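Local coordinates for protein nigritoxine (Vibrio nigripulchritudo, PDB 5M41) that is a bacterial toxin active against crustaceans and insects, built on a new fold, at residues Gln38-Phe43 against Asp205-Ser210; Val48-Arg53 against Asp62-Leu67; Val76-Tyr81 against Ile172-Leu177; Thr84-Met89 against Leu100-Ser105. All coordinates share one frame; numbering follows the deposited sequence.

Contact 1 (Gln38-Phe43 against Asp205-Ser210); sequences QNLYQF and DVLPRS
Ser210 reaches across to the backbone of the facing helix: its OG donates to Leu40 O at 2.6 Å, meeting the carbonyl from the side, with a C=O...OG angle of 114° and a modest tilt out of the carbonyl plane. The hydroxyl stands anti to its own backbone N (chi1 -177°), which carries it over to Leu40. The same OG lies 3.5 Å from Leu40 CG, and the CB of Phe43 rests 3.3 Å from the backbone O of Ser210. Val206 and Leu207, about a turn before Ser210, meet the two methyls of Leu40: CD1 touches CD2 of Leu207 at 3.8 Å, while CD2 faces CG1 of Val206 at 4.0 Å. That same valine methyl also meets CE1 of Tyr41, the two side chains running roughly at right angles.

The helices cross steeply, 79° between segment directions, with axes 8.4 Å apart. Helix 253-264 packs against both, Leu261 against Leu40 and Leu254 and Phe258 against Leu207, and its Tyr257 OH is a second hydrogen-bond partner of Ser210 OG. The interface is thus a buried, largely apolar patch with one polar link, in which the buried serine hydroxyl is satisfied by a backbone carbonyl and a tyrosine hydroxyl.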
loop_
_atom_site.group_PDB
_atom_site.type_symbol
_atom_site.label_atom_id
_atom_site.label_comp_id
_atom_site.label_asym_id
_atom_site.label_seq_id
_atom_site.Cartn_x
_atom_site.Cartn_y
_atom_site.Cartn_z
ATOM N N GLN A 38 0.650 33.614 -14.279
ATOM C CA GLN A 38 -0.197 34.800 -14.435
ATOM C C GLN A 38 -1.558 34.599 -13.765
ATOM O O GLN A 38 -2.075 35.501 -13.061
ATOM C CB GLN A 38 -0.383 35.144 -15.930
ATOM C CG GLN A 38 0.940 35.536 -16.588
ATOM C CD GLN A 38 0.856 35.724 -18.089
ATOM O OE1 GLN A 38 -0.212 35.641 -18.677
ATOM N NE2 GLN A 38 1.994 35.964 -18.713
ATOM N N ASN A 39 -2.139 33.425 -13.995
ATOM C CA ASN A 39 -3.421 33.081 -13.393
ATOM C C ASN A 39 -3.306 33.102 -11.865
ATOM O O ASN A 39 -4.198 33.578 -11.172
ATOM C CB ASN A 39 -3.851 31.675 -13.808
ATOM C CG ASN A 39 -4.392 31.599 -15.229
ATOM O OD1 ASN A 39 -4.627 30.506 -15.737
ATOM N ND2 ASN A 39 -4.548 32.716 -15.877
ATOM N N LEU A 40 -2.224 32.527 -11.344
ATOM C CA LEU A 40 -1.976 32.575 -9.896
ATOM C C LEU A 40 -1.996 34.038 -9.403
ATOM O O LEU A 40 -2.670 34.372 -8.398
ATOM C CB LEU A 40 -0.628 31.911 -9.586
ATOM C CG LEU A 40 -0.114 31.664 -8.176
ATOM C CD1 LEU A 40 1.063 30.664 -8.225
ATOM C CD2 LEU A 40 0.388 32.967 -7.558
ATOM N N TYR A 41 -1.220 34.901 -10.063
ATOM C CA TYR A 41 -1.199 36.307 -9.630
ATOM C C TYR A 41 -2.569 36.962 -9.802
ATOM O O TYR A 41 -3.022 37.727 -8.938
ATOM C CB TYR A 41 -0.125 37.091 -10.372
ATOM C CG TYR A 41 1.159 37.215 -9.544
ATOM C CD1 TYR A 41 1.192 38.021 -8.407
ATOM C CD2 TYR A 41 2.315 36.503 -9.879
ATOM C CE1 TYR A 41 2.348 38.134 -7.637
ATOM C CE2 TYR A 41 3.475 36.622 -9.115
ATOM C CZ TYR A 41 3.483 37.442 -7.995
ATOM O OH TYR A 41 4.641 37.592 -7.235
ATOM N N GLN A 42 -3.237 36.613 -10.907
ATOM C CA GLN A 42 -4.533 37.168 -11.219
ATOM C C GLN A 42 -5.527 36.864 -10.104
ATOM O O GLN A 42 -6.277 37.753 -9.698
ATOM C CB GLN A 42 -5.031 36.606 -12.541
ATOM C CG GLN A 42 -6.365 37.138 -12.984
ATOM C CD GLN A 42 -6.198 38.247 -13.976
ATOM O OE1 GLN A 42 -5.319 39.105 -13.832
ATOM N NE2 GLN A 42 -7.035 38.243 -15.001
ATOM N N PHE A 43 -5.543 35.611 -9.624
ATOM C CA PHE A 43 -6.441 35.228 -8.527
ATOM C C PHE A 43 -6.106 35.928 -7.211
ATOM O O PHE A 43 -7.020 36.299 -6.473
ATOM C CB PHE A 43 -6.453 33.714 -8.305
ATOM C CG PHE A 43 -7.252 32.942 -9.335
ATOM C CD1 PHE A 43 -8.581 33.283 -9.616
ATOM C CD2 PHE A 43 -6.695 31.826 -9.976
ATOM C CE1 PHE A 43 -9.335 32.567 -10.551
ATOM C CE2 PHE A 43 -7.447 31.096 -10.902
ATOM C CZ PHE A 43 -8.765 31.470 -11.198
ATOM N N ASP A 205 2.624 34.886 1.390
ATOM C CA ASP A 205 1.252 35.346 1.584
ATOM C C ASP A 205 0.481 35.506 0.277
ATOM O O ASP A 205 -0.724 35.592 0.304
ATOM C CB ASP A 205 1.220 36.631 2.400
ATOM C CG ASP A 205 1.289 36.359 3.908
ATOM O OD1 ASP A 205 0.215 36.184 4.508
ATOM O OD2 ASP A 205 2.403 36.335 4.490
ATOM N N VAL A 206 1.184 35.535 -0.861
ATOM C CA VAL A 206 0.530 35.599 -2.182
ATOM C C VAL A 206 -0.262 34.320 -2.458
ATOM O O VAL A 206 -1.386 34.361 -2.959
ATOM C CB VAL A 206 1.558 35.797 -3.339
ATOM C CG1 VAL A 206 0.855 35.774 -4.695
ATOM C CG2 VAL A 206 2.327 37.112 -3.181
ATOM N N LEU A 207 0.331 33.181 -2.134
ATOM C CA LEU A 207 -0.276 31.888 -2.476
ATOM C C LEU A 207 -1.654 31.657 -1.844
ATOM O O LEU A 207 -2.604 31.329 -2.563
ATOM C CB LEU A 207 0.694 30.747 -2.143
ATOM C CG LEU A 207 1.926 30.707 -3.055
ATOM C CD1 LEU A 207 3.034 29.788 -2.490
ATOM C CD2 LEU A 207 1.463 30.278 -4.446
ATOM N N PRO A 208 -1.784 31.827 -0.497
ATOM C CA PRO A 208 -3.111 31.694 0.115
ATOM C C PRO A 208 -4.126 32.705 -0.421
ATOM O O PRO A 208 -5.304 32.388 -0.523
ATOM C CB PRO A 208 -2.850 31.971 1.624
ATOM C CG PRO A 208 -1.487 32.584 1.718
ATOM C CD PRO A 208 -0.735 32.076 0.512
ATOM N N ARG A 209 -3.689 33.914 -0.762
ATOM C CA ARG A 209 -4.611 34.859 -1.412
ATOM C C ARG A 209 -4.992 34.402 -2.790
ATOM O O ARG A 209 -6.144 34.566 -3.204
ATOM C CB ARG A 209 -4.043 36.282 -1.476
ATOM C CG ARG A 209 -3.790 36.845 -0.085
ATOM C CD ARG A 209 -3.487 38.340 -0.098
ATOM N NE ARG A 209 -3.606 38.823 1.263
ATOM C CZ ARG A 209 -2.607 39.284 1.990
ATOM N NH1 ARG A 209 -1.361 39.371 1.492
ATOM N NH2 ARG A 209 -2.859 39.661 3.225
ATOM N N SER A 210 -4.029 33.841 -3.513
ATOM C CA SER A 210 -4.323 33.303 -4.839
ATOM C C SER A 210 -5.359 32.175 -4.680
ATOM O O SER A 210 -6.377 32.171 -5.349
ATOM C CB SER A 210 -3.037 32.828 -5.527
ATOM O OG SER A 210 -3.327 32.359 -6.846
#

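Contact 2 (Val48-Arg53 against Asp62-Leu67); sequences VLSQIR and DAYNAL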
loop_
_atom_site.group_PDB
_atom_site.type_symbol
_atom_site.label_atom_id
_atom_site.label_comp_id
_atom_site.label_asym_id
_atom_site.label_seq_id
_atom_site.Cartn_x
_atom_site.Cartn_y
_atom_site.Cartn_z
ATOM N N VAL A 48 -7.637 40.431 -3.389
ATOM C CA VAL A 48 -7.370 41.701 -2.717
ATOM C C VAL A 48 -8.408 42.754 -3.135
ATOM O O VAL A 48 -8.898 43.510 -2.297
ATOM C CB VAL A 48 -5.899 42.163 -2.896
ATOM C CG1 VAL A 48 -5.669 43.558 -2.327
ATOM C CG2 VAL A 48 -4.960 41.151 -2.247
ATOM N N LEU A 49 -8.768 42.777 -4.416
ATOM C CA LEU A 49 -9.870 43.624 -4.852
ATOM C C LEU A 49 -11.174 43.315 -4.098
ATOM O O LEU A 49 -11.855 44.258 -3.701
ATOM C CB LEU A 49 -10.092 43.565 -6.363
ATOM C CG LEU A 49 -8.926 43.955 -7.270
ATOM C CD1 LEU A 49 -9.337 43.763 -8.718
ATOM C CD2 LEU A 49 -8.476 45.396 -7.032
ATOM N N SER A 50 -11.516 42.034 -3.879
ATOM C CA SER A 50 -12.718 41.684 -3.099
ATOM C C SER A 50 -12.656 42.282 -1.699
ATOM O O SER A 50 -13.652 42.792 -1.180
ATOM C CB SER A 50 -12.917 40.171 -2.965
ATOM O OG SER A 50 -12.975 39.573 -4.246
ATOM N N GLN A 51 -11.481 42.219 -1.089
ATOM C CA GLN A 51 -11.312 42.770 0.239
ATOM C C GLN A 51 -11.453 44.301 0.230
ATOM O O GLN A 51 -12.116 44.879 1.104
ATOM C CB GLN A 51 -10.008 42.296 0.876
ATOM C CG GLN A 51 -9.871 42.721 2.332
ATOM C CD GLN A 51 -8.590 42.230 2.989
ATOM O OE1 GLN A 51 -8.278 42.612 4.122
ATOM N NE2 GLN A 51 -7.841 41.393 2.283
ATOM N N ILE A 52 -10.868 44.947 -0.776
ATOM C CA ILE A 52 -11.002 46.397 -0.930
ATOM C C ILE A 52 -12.480 46.766 -1.105
ATOM O O ILE A 52 -12.973 47.707 -0.475
ATOM C CB ILE A 52 -10.179 46.953 -2.119
ATOM C CG1 ILE A 52 -8.678 46.869 -1.834
ATOM C CG2 ILE A 52 -10.564 48.407 -2.401
ATOM C CD1 ILE A 52 -7.816 47.020 -3.070
ATOM N N ARG A 53 -13.176 46.016 -1.955
ATOM C CA ARG A 53 -14.559 46.298 -2.260
ATOM C C ARG A 53 -15.443 46.215 -1.017
ATOM O O ARG A 53 -16.143 47.176 -0.700
ATOM C CB ARG A 53 -15.076 45.377 -3.364
ATOM C CG ARG A 53 -16.481 45.723 -3.832
ATOM C CD ARG A 53 -16.751 45.229 -5.243
ATOM N NE ARG A 53 -16.758 43.766 -5.346
ATOM C CZ ARG A 53 -17.783 42.986 -5.003
ATOM N NH1 ARG A 53 -18.903 43.518 -4.516
ATOM N NH2 ARG A 53 -17.685 41.667 -5.144
ATOM N N ASP A 62 -15.288 48.168 -10.858
ATOM C CA ASP A 62 -14.532 48.545 -12.060
ATOM C C ASP A 62 -13.257 47.728 -12.215
ATOM O O ASP A 62 -13.098 46.998 -13.191
ATOM C CB ASP A 62 -14.236 50.042 -12.076
ATOM C CG ASP A 62 -15.506 50.883 -12.128
ATOM O OD1 ASP A 62 -16.450 50.525 -12.876
ATOM O OD2 ASP A 62 -15.563 51.897 -11.405
ATOM N N ALA A 63 -12.372 47.835 -11.232
ATOM C CA ALA A 63 -11.127 47.088 -11.237
ATOM C C ALA A 63 -11.428 45.597 -11.345
ATOM O O ALA A 63 -10.887 44.926 -12.217
ATOM C CB ALA A 63 -10.325 47.395 -9.990
ATOM N N TYR A 64 -12.314 45.110 -10.474
ATOM C CA TYR A 64 -12.834 43.730 -10.488
ATOM C C TYR A 64 -13.242 43.270 -11.902
ATOM O O TYR A 64 -12.727 42.285 -12.411
ATOM C CB TYR A 64 -14.020 43.642 -9.512
ATOM C CG TYR A 64 -14.231 42.320 -8.787
ATOM C CD1 TYR A 64 -13.352 41.893 -7.780
ATOM C CD2 TYR A 64 -15.344 41.519 -9.072
ATOM C CE1 TYR A 64 -13.559 40.689 -7.107
ATOM C CE2 TYR A 64 -15.570 40.318 -8.401
ATOM C CZ TYR A 64 -14.678 39.900 -7.425
ATOM O OH TYR A 64 -14.909 38.700 -6.773
ATOM N N ASN A 65 -14.143 44.010 -12.541
ATOM C CA ASN A 65 -14.609 43.684 -13.893
ATOM C C ASN A 65 -13.586 43.856 -14.994
ATOM O O ASN A 65 -13.558 43.072 -15.937
ATOM C CB ASN A 65 -15.841 44.528 -14.257
ATOM C CG ASN A 65 -17.043 44.203 -13.403
ATOM O OD1 ASN A 65 -17.688 45.101 -12.856
ATOM N ND2 ASN A 65 -17.356 42.910 -13.278
ATOM N N ALA A 66 -12.764 44.895 -14.908
ATOM C CA ALA A 66 -11.807 45.161 -15.978
ATOM C C ALA A 66 -10.710 44.112 -15.951
ATOM O O ALA A 66 -10.017 43.894 -16.947
ATOM C CB ALA A 66 -11.212 46.543 -15.842
ATOM N N LEU A 67 -10.558 43.479 -14.788
ATOM C CA LEU A 67 -9.614 42.386 -14.583
ATOM C C LEU A 67 -10.291 41.069 -14.952
ATOM O O LEU A 67 -9.777 40.334 -15.787
ATOM C CB LEU A 67 -9.153 42.363 -13.130
ATOM C CG LEU A 67 -8.012 41.447 -12.728
ATOM C CD1 LEU A 67 -6.681 42.117 -12.971
ATOM C CD2 LEU A 67 -8.158 41.103 -11.266
#
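Leu49 and Tyr64 meet where the two helices come nearest, CB of the leucine lying in the plane of the ring at its edge, 3.9 Å from Tyr64 CD1. Beyond CB the leucine chain extends over the start of the short helix. Its CG is anti to the carbonyl carbon (chi1 -58°), and CD1 settles 3.7 Å from the backbone N of Tyr64, with Ala63 CB and Leu67 CD2 also against it. CD2 of Leu49 touches Ala63 CB as well, so both branches straddle the alanine methyl.

The two helices form an antiparallel helical hairpin, 156° between segment directions and 9.9 Å between axes, in which helix 62-67 folds back along the end of helix 34-54. Met89 of strand 86-90 packs on Leu49 and Ala63, placing the hairpin against the sheet.

Around the tyrosine ring the partners come from different directions. Ser50 OG approaches the edge, 3.1 Å from Tyr64 CE1, and makes a weak hydrogen bond with Tyr64 OH; its firmer bond is to Ile46 O within its own helix. Arg53 stands over one face in a cation-pi contact, its CZ 4.9 Å from the ring centroid and nearly on the normal. The arginine chain bends at chi3 (66°), bringing NH2 above the rim near CE2 while the guanidinium stays steeply inclined to the plane of the ring.

Contact 3 (Val76-Tyr81 against Ile172-Leu177); sequences VDIYTY and INISEL
An inner and an edge strand pair here in antiparallel fashion: strand 77-80 is bound to strand 170-173, the outermost strand on this side of a five-stranded sheet, just where the latter runs out into a 3-10 turn. Ile78 and Ile172 form the hydrogen-bonded pair. Ile78 N donates to Ile172 O and Ile172 N donates to Ile78 O, each at 2.8 Å, and Asp77 faces Asn173 in the adjacent non-hydrogen-bonded position. A third bond, Ile174 N to Val76 O at 2.9 Å, is more bent, 136° at the hydrogen, and joins the first residue of the 3-10 turn to the end of the pairing.

Ile78 and Ile172 turn their side chains to the same face, where Ile78 CG1 presses on Ile174 CB at 3.6 Å and its CG2 branch meets Leu177 CD1 at 4.0 Å, nearly perpendicular to that chain. Ile172 sends CG1 between its backbone N and carbonyl carbon (chi1 62°), which directs CD1 onto Thr80 CG2, a tight 3.4 Å. At the Asp77-Asn173 pair a water accepts from Asn173 ND2 and donates to Asp77 OD1, bridging the diverging polar chains.

Ala66 and Leu67 of helix 62-67 lie against Ile174, while Thr80 OG1 is bonded to Arg170. This is a β-sheet edge joined by a strand from far along the chain, adding a fifth, edge strand beside the first strand of the antiparallel meander 77-80, 86-90, 98-102, 110-113.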
loop_
_atom_site.group_PDB
_atom_site.type_symbol
_atom_site.label_atom_id
_atom_site.label_comp_id
_atom_site.label_asym_id
_atom_site.label_seq_id
_atom_site.Cartn_x
_atom_site.Cartn_y
_atom_site.Cartn_z
ATOM N N VAL A 76 -9.086 50.480 -16.771
ATOM C CA VAL A 76 -8.669 50.774 -15.400
ATOM C C VAL A 76 -7.147 50.931 -15.355
ATOM O O VAL A 76 -6.409 49.970 -15.626
ATOM C CB VAL A 76 -9.150 49.681 -14.419
ATOM C CG1 VAL A 76 -8.684 49.949 -12.998
ATOM C CG2 VAL A 76 -10.660 49.561 -14.440
ATOM N N ASP A 77 -6.696 52.141 -15.038
ATOM C CA ASP A 77 -5.271 52.456 -14.944
ATOM C C ASP A 77 -4.631 51.868 -13.686
ATOM O O ASP A 77 -5.189 51.951 -12.586
ATOM C CB ASP A 77 -5.032 53.980 -14.922
ATOM C CG ASP A 77 -5.376 54.666 -16.232
ATOM O OD1 ASP A 77 -5.776 54.005 -17.210
ATOM O OD2 ASP A 77 -5.229 55.900 -16.288
ATOM N N ILE A 78 -3.435 51.314 -13.859
ATOM C CA ILE A 78 -2.618 50.804 -12.756
ATOM C C ILE A 78 -1.226 51.388 -12.935
ATOM O O ILE A 78 -0.751 51.494 -14.060
ATOM C CB ILE A 78 -2.495 49.253 -12.810
ATOM C CG1 ILE A 78 -3.840 48.576 -12.533
ATOM C CG2 ILE A 78 -1.451 48.752 -11.830
ATOM C CD1 ILE A 78 -4.442 48.873 -11.174
ATOM N N TYR A 79 -0.553 51.759 -11.850
ATOM C CA TYR A 79 0.860 52.099 -11.961
ATOM C C TYR A 79 1.704 50.889 -11.559
ATOM O O TYR A 79 1.424 50.247 -10.547
ATOM C CB TYR A 79 1.246 53.273 -11.066
ATOM C CG TYR A 79 0.418 54.540 -11.225
ATOM C CD1 TYR A 79 -0.112 54.905 -12.456
ATOM C CD2 TYR A 79 0.215 55.397 -10.144
ATOM C CE1 TYR A 79 -0.864 56.073 -12.604
ATOM C CE2 TYR A 79 -0.528 56.571 -10.277
ATOM C CZ TYR A 79 -1.062 56.901 -11.511
ATOM O OH TYR A 79 -1.800 58.055 -11.680
ATOM N N THR A 80 2.757 50.620 -12.327
ATOM C CA THR A 80 3.676 49.551 -12.012
ATOM C C THR A 80 4.958 50.128 -11.428
ATOM O O THR A 80 5.254 51.311 -11.612
ATOM C CB THR A 80 4.012 48.700 -13.253
ATOM O OG1 THR A 80 4.531 49.548 -14.280
ATOM C CG2 THR A 80 2.767 47.976 -13.741
ATOM N N TYR A 81 5.695 49.284 -10.724
ATOM C CA TYR A 81 6.841 49.702 -9.935
ATOM C C TYR A 81 7.935 48.686 -10.143
ATOM O O TYR A 81 7.654 47.498 -10.377
ATOM C CB TYR A 81 6.497 49.589 -8.452
ATOM C CG TYR A 81 5.485 50.554 -7.879
ATOM C CD1 TYR A 81 5.572 51.922 -8.126
ATOM C CD2 TYR A 81 4.505 50.105 -7.009
ATOM C CE1 TYR A 81 4.667 52.820 -7.560
ATOM C CE2 TYR A 81 3.586 50.983 -6.439
ATOM C CZ TYR A 81 3.680 52.334 -6.714
ATOM O OH TYR A 81 2.799 53.201 -6.139
ATOM N N ILE A 172 -0.246 51.266 -16.835
ATOM C CA ILE A 172 -0.709 50.177 -17.688
ATOM C C ILE A 172 -2.200 50.013 -17.461
ATOM O O ILE A 172 -2.736 50.510 -16.466
ATOM C CB ILE A 172 -0.031 48.830 -17.325
ATOM C CG1 ILE A 172 -0.375 48.424 -15.877
ATOM C CG2 ILE A 172 1.466 48.913 -17.560
ATOM C CD1 ILE A 172 0.030 47.011 -15.468
ATOM N N ASN A 173 -2.873 49.359 -18.392
ATOM C CA ASN A 173 -4.204 48.853 -18.112
ATOM C C ASN A 173 -4.123 47.608 -17.195
ATOM O O ASN A 173 -3.164 46.822 -17.273
ATOM C CB ASN A 173 -4.933 48.514 -19.408
ATOM C CG ASN A 173 -6.403 48.223 -19.176
ATOM O OD1 ASN A 173 -6.894 47.134 -19.485
ATOM N ND2 ASN A 173 -7.109 49.190 -18.595
ATOM N N ILE A 174 -5.127 47.444 -16.334
ATOM C CA ILE A 174 -5.126 46.410 -15.320
ATOM C C ILE A 174 -5.074 44.980 -15.910
ATOM O O ILE A 174 -4.561 44.069 -15.257
ATOM C CB ILE A 174 -6.298 46.575 -14.295
ATOM C CG1 ILE A 174 -6.059 45.681 -13.068
ATOM C CG2 ILE A 174 -7.656 46.277 -14.931
ATOM C CD1 ILE A 174 -6.907 46.040 -11.855
ATOM N N SER A 175 -5.575 44.806 -17.136
ATOM C CA SER A 175 -5.535 43.517 -17.830
ATOM C C SER A 175 -4.079 43.078 -18.108
ATOM O O SER A 175 -3.825 41.922 -18.416
ATOM C CB SER A 175 -6.315 43.613 -19.136
ATOM O OG SER A 175 -5.701 44.565 -19.995
ATOM N N GLU A 176 -3.132 44.003 -18.003
ATOM C CA GLU A 176 -1.731 43.686 -18.273
ATOM C C GLU A 176 -0.936 43.392 -16.980
ATOM O O GLU A 176 0.244 43.057 -17.028
ATOM C CB GLU A 176 -1.060 44.812 -19.085
ATOM C CG GLU A 176 -1.747 45.151 -20.413
ATOM C CD GLU A 176 -1.972 43.927 -21.303
ATOM O OE1 GLU A 176 -0.979 43.219 -21.603
ATOM O OE2 GLU A 176 -3.144 43.670 -21.702
ATOM N N LEU A 177 -1.599 43.495 -15.837
ATOM C CA LEU A 177 -0.913 43.527 -14.549
ATOM C C LEU A 177 -0.317 42.176 -14.147
ATOM O O LEU A 177 0.837 42.113 -13.720
ATOM C CB LEU A 177 -1.834 44.076 -13.455
ATOM C CG LEU A 177 -1.317 44.161 -12.012
ATOM C CD1 LEU A 177 -0.032 45.012 -11.891
ATOM C CD2 LEU A 177 -2.409 44.658 -11.073
HETATM O O HOH W 1 -6.072 51.715 -18.697
#

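Contact 4 (Thr84-Met89 against Leu100-Ser105); sequences TNMFFM and LVNLNS
Phe87 lies with one ring face over Val101: the valine CB stands 3.7 Å from the ring centroid, 20° off the normal, a CH-pi contact, with CG1 3.5 Å from Phe87 CZ. The phenylalanine CG sits between its backbone N and carbonyl carbon (chi1 56°), folding the ring back across the neighbouring strand alongside Val101. Leu103 CG touches the same ring obliquely, and Leu177 of helix 177-191 packs on it.

Beneath these side chains the backbones form an antiparallel hairpin. Val101 N donates to Phe87 O at 3.0 Å, nearly straight, whereas Phe87 N to Val101 O is longer, 3.3 Å. Leu103 N to Asn85 O, 2.8 Å, continues the ladder past the strand ends. On the other face Met86 CE meets Leu100 CD1, and Phe88 CD1 packs against Leu100 CA and CB.

Where the strand gives way to a type I turn, Asn102 OD1 accepts from Asn104 N, an Asx turn. Asn102 ND2 is bonded to Ser126 O, and Asn104 OD1 accepts from Asp205 N. Asn85 ND2 lies against Asn104 CB but bonds to Leu202 O, while its OD1 takes Tyr41 OH. The asparagines are buried amides whose polar ends are spent on neighbouring backbone and side-chain groups, beside an apolar hairpin core.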
loop_
_atom_site.group_PDB
_atom_site.type_symbol
_atom_site.label_atom_id
_atom_site.label_comp_id
_atom_site.label_asym_id
_atom_site.label_seq_id
_atom_site.Cartn_x
_atom_site.Cartn_y
_atom_site.Cartn_z
ATOM N N THR A 84 8.527 43.906 -6.295
ATOM C CA THR A 84 7.828 42.632 -6.452
ATOM C C THR A 84 6.497 42.664 -5.684
ATOM O O THR A 84 6.420 43.261 -4.617
ATOM C CB THR A 84 8.738 41.506 -5.972
ATOM O OG1 THR A 84 9.995 41.603 -6.659
ATOM C CG2 THR A 84 8.103 40.130 -6.200
ATOM N N ASN A 85 5.440 42.089 -6.250
ATOM C CA ASN A 85 4.138 41.966 -5.551
ATOM C C ASN A 85 3.374 43.275 -5.344
ATOM O O ASN A 85 2.395 43.312 -4.585
ATOM C CB ASN A 85 4.320 41.300 -4.184
ATOM C CG ASN A 85 4.847 39.865 -4.296
ATOM O OD1 ASN A 85 4.383 39.088 -5.141
ATOM N ND2 ASN A 85 5.807 39.508 -3.436
ATOM N N MET A 86 3.842 44.354 -5.958
ATOM C CA MET A 86 3.299 45.690 -5.661
ATOM C C MET A 86 2.917 46.461 -6.889
ATOM O O MET A 86 3.541 46.326 -7.959
ATOM C CB MET A 86 4.318 46.507 -4.855
ATOM C CG MET A 86 4.660 45.900 -3.498
ATOM S SD MET A 86 6.004 46.767 -2.657
ATOM C CE MET A 86 5.275 48.409 -2.578
ATOM N N PHE A 87 1.867 47.264 -6.741
ATOM C CA PHE A 87 1.388 48.146 -7.795
ATOM C C PHE A 87 0.497 49.202 -7.137
ATOM O O PHE A 87 0.186 49.086 -5.964
ATOM C CB PHE A 87 0.607 47.371 -8.891
ATOM C CG PHE A 87 -0.562 46.569 -8.362
ATOM C CD1 PHE A 87 -1.848 47.127 -8.293
ATOM C CD2 PHE A 87 -0.381 45.249 -7.929
ATOM C CE1 PHE A 87 -2.929 46.394 -7.806
ATOM C CE2 PHE A 87 -1.476 44.511 -7.445
ATOM C CZ PHE A 87 -2.741 45.075 -7.398
ATOM N N PHE A 88 0.104 50.220 -7.903
ATOM C CA PHE A 88 -0.767 51.308 -7.406
ATOM C C PHE A 88 -2.053 51.403 -8.205
ATOM O O PHE A 88 -2.036 51.291 -9.444
ATOM C CB PHE A 88 -0.045 52.653 -7.525
ATOM C CG PHE A 88 -0.601 53.741 -6.623
ATOM C CD1 PHE A 88 -0.325 53.744 -5.257
ATOM C CD2 PHE A 88 -1.339 54.785 -7.152
ATOM C CE1 PHE A 88 -0.814 54.749 -4.432
ATOM C CE2 PHE A 88 -1.835 55.803 -6.329
ATOM C CZ PHE A 88 -1.553 55.787 -4.970
ATOM N N MET A 89 -3.160 51.628 -7.497
ATOM C CA MET A 89 -4.441 51.870 -8.132
ATOM C C MET A 89 -4.836 53.337 -7.887
ATOM O O MET A 89 -5.357 53.680 -6.825
ATOM C CB MET A 89 -5.495 50.924 -7.574
ATOM C CG MET A 89 -5.030 49.471 -7.527
ATOM S SD MET A 89 -6.325 48.433 -6.844
ATOM C CE MET A 89 -7.454 48.545 -8.231
ATOM N N LEU A 100 -2.203 51.608 -2.625
ATOM C CA LEU A 100 -0.977 50.864 -2.785
ATOM C C LEU A 100 -1.273 49.421 -2.411
ATOM O O LEU A 100 -1.754 49.167 -1.313
ATOM C CB LEU A 100 0.109 51.421 -1.848
ATOM C CG LEU A 100 1.381 50.577 -1.786
ATOM C CD1 LEU A 100 2.106 50.594 -3.136
ATOM C CD2 LEU A 100 2.288 51.121 -0.694
ATOM N N VAL A 101 -1.013 48.496 -3.333
ATOM C CA VAL A 101 -1.212 47.064 -3.068
ATOM C C VAL A 101 0.139 46.358 -2.871
ATOM O O VAL A 101 1.090 46.608 -3.629
ATOM C CB VAL A 101 -2.029 46.401 -4.194
ATOM C CG1 VAL A 101 -2.183 44.894 -3.942
ATOM C CG2 VAL A 101 -3.426 47.064 -4.297
ATOM N N ASN A 102 0.220 45.517 -1.833
ATOM C CA ASN A 102 1.326 44.591 -1.601
ATOM C C ASN A 102 0.706 43.211 -1.416
ATOM O O ASN A 102 0.216 42.859 -0.336
ATOM C CB ASN A 102 2.161 44.979 -0.355
ATOM C CG ASN A 102 3.346 44.036 -0.110
ATOM O OD1 ASN A 102 3.544 43.031 -0.830
ATOM N ND2 ASN A 102 4.130 44.332 0.929
ATOM N N LEU A 103 0.734 42.415 -2.478
ATOM C CA LEU A 103 0.071 41.117 -2.433
ATOM C C LEU A 103 0.699 40.168 -1.428
ATOM O O LEU A 103 0.061 39.186 -1.024
ATOM C CB LEU A 103 0.032 40.474 -3.822
ATOM C CG LEU A 103 -0.671 41.257 -4.926
ATOM C CD1 LEU A 103 -0.386 40.573 -6.252
ATOM C CD2 LEU A 103 -2.181 41.364 -4.685
ATOM N N ASN A 104 1.934 40.448 -1.011
ATOM C CA ASN A 104 2.634 39.560 -0.068
ATOM C C ASN A 104 2.662 40.072 1.377
ATOM O O ASN A 104 3.402 39.534 2.204
ATOM C CB ASN A 104 4.070 39.278 -0.539
ATOM C CG ASN A 104 4.623 37.984 0.038
ATOM O OD1 ASN A 104 3.902 36.997 0.111
ATOM N ND2 ASN A 104 5.884 37.981 0.458
ATOM N N SER A 105 1.893 41.119 1.687
ATOM C CA SER A 105 1.886 41.640 3.058
ATOM C C SER A 105 0.932 40.841 3.930
ATOM O O SER A 105 -0.219 40.694 3.575
ATOM C CB SER A 105 1.463 43.104 3.091
ATOM O OG SER A 105 1.416 43.595 4.434
#

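From the N terminus, helix 34-54 supplies one side of contact 1 and then of contact 2. Contact 2 closes first, as the chain doubles back into helix 62-67. Strand 77-80 then opens contact 3, inside which contact 4 is nested as the 86-90/98-102 hairpin; contact 3 closes when strand 170-173 returns to the sheet. Contact 1 closes last, at helix 206-215, and encloses the other three. Contacts 2 and 4 are in series, yet Val48 of helix 34-54 packs on Val101 and Leu103. Helix 62-67 adjoins the sheet edge of contact 3 through Ala66 on Val76, and Arg209 bonds to Ser105, joining helix 206-215 to the turn beyond the hairpin.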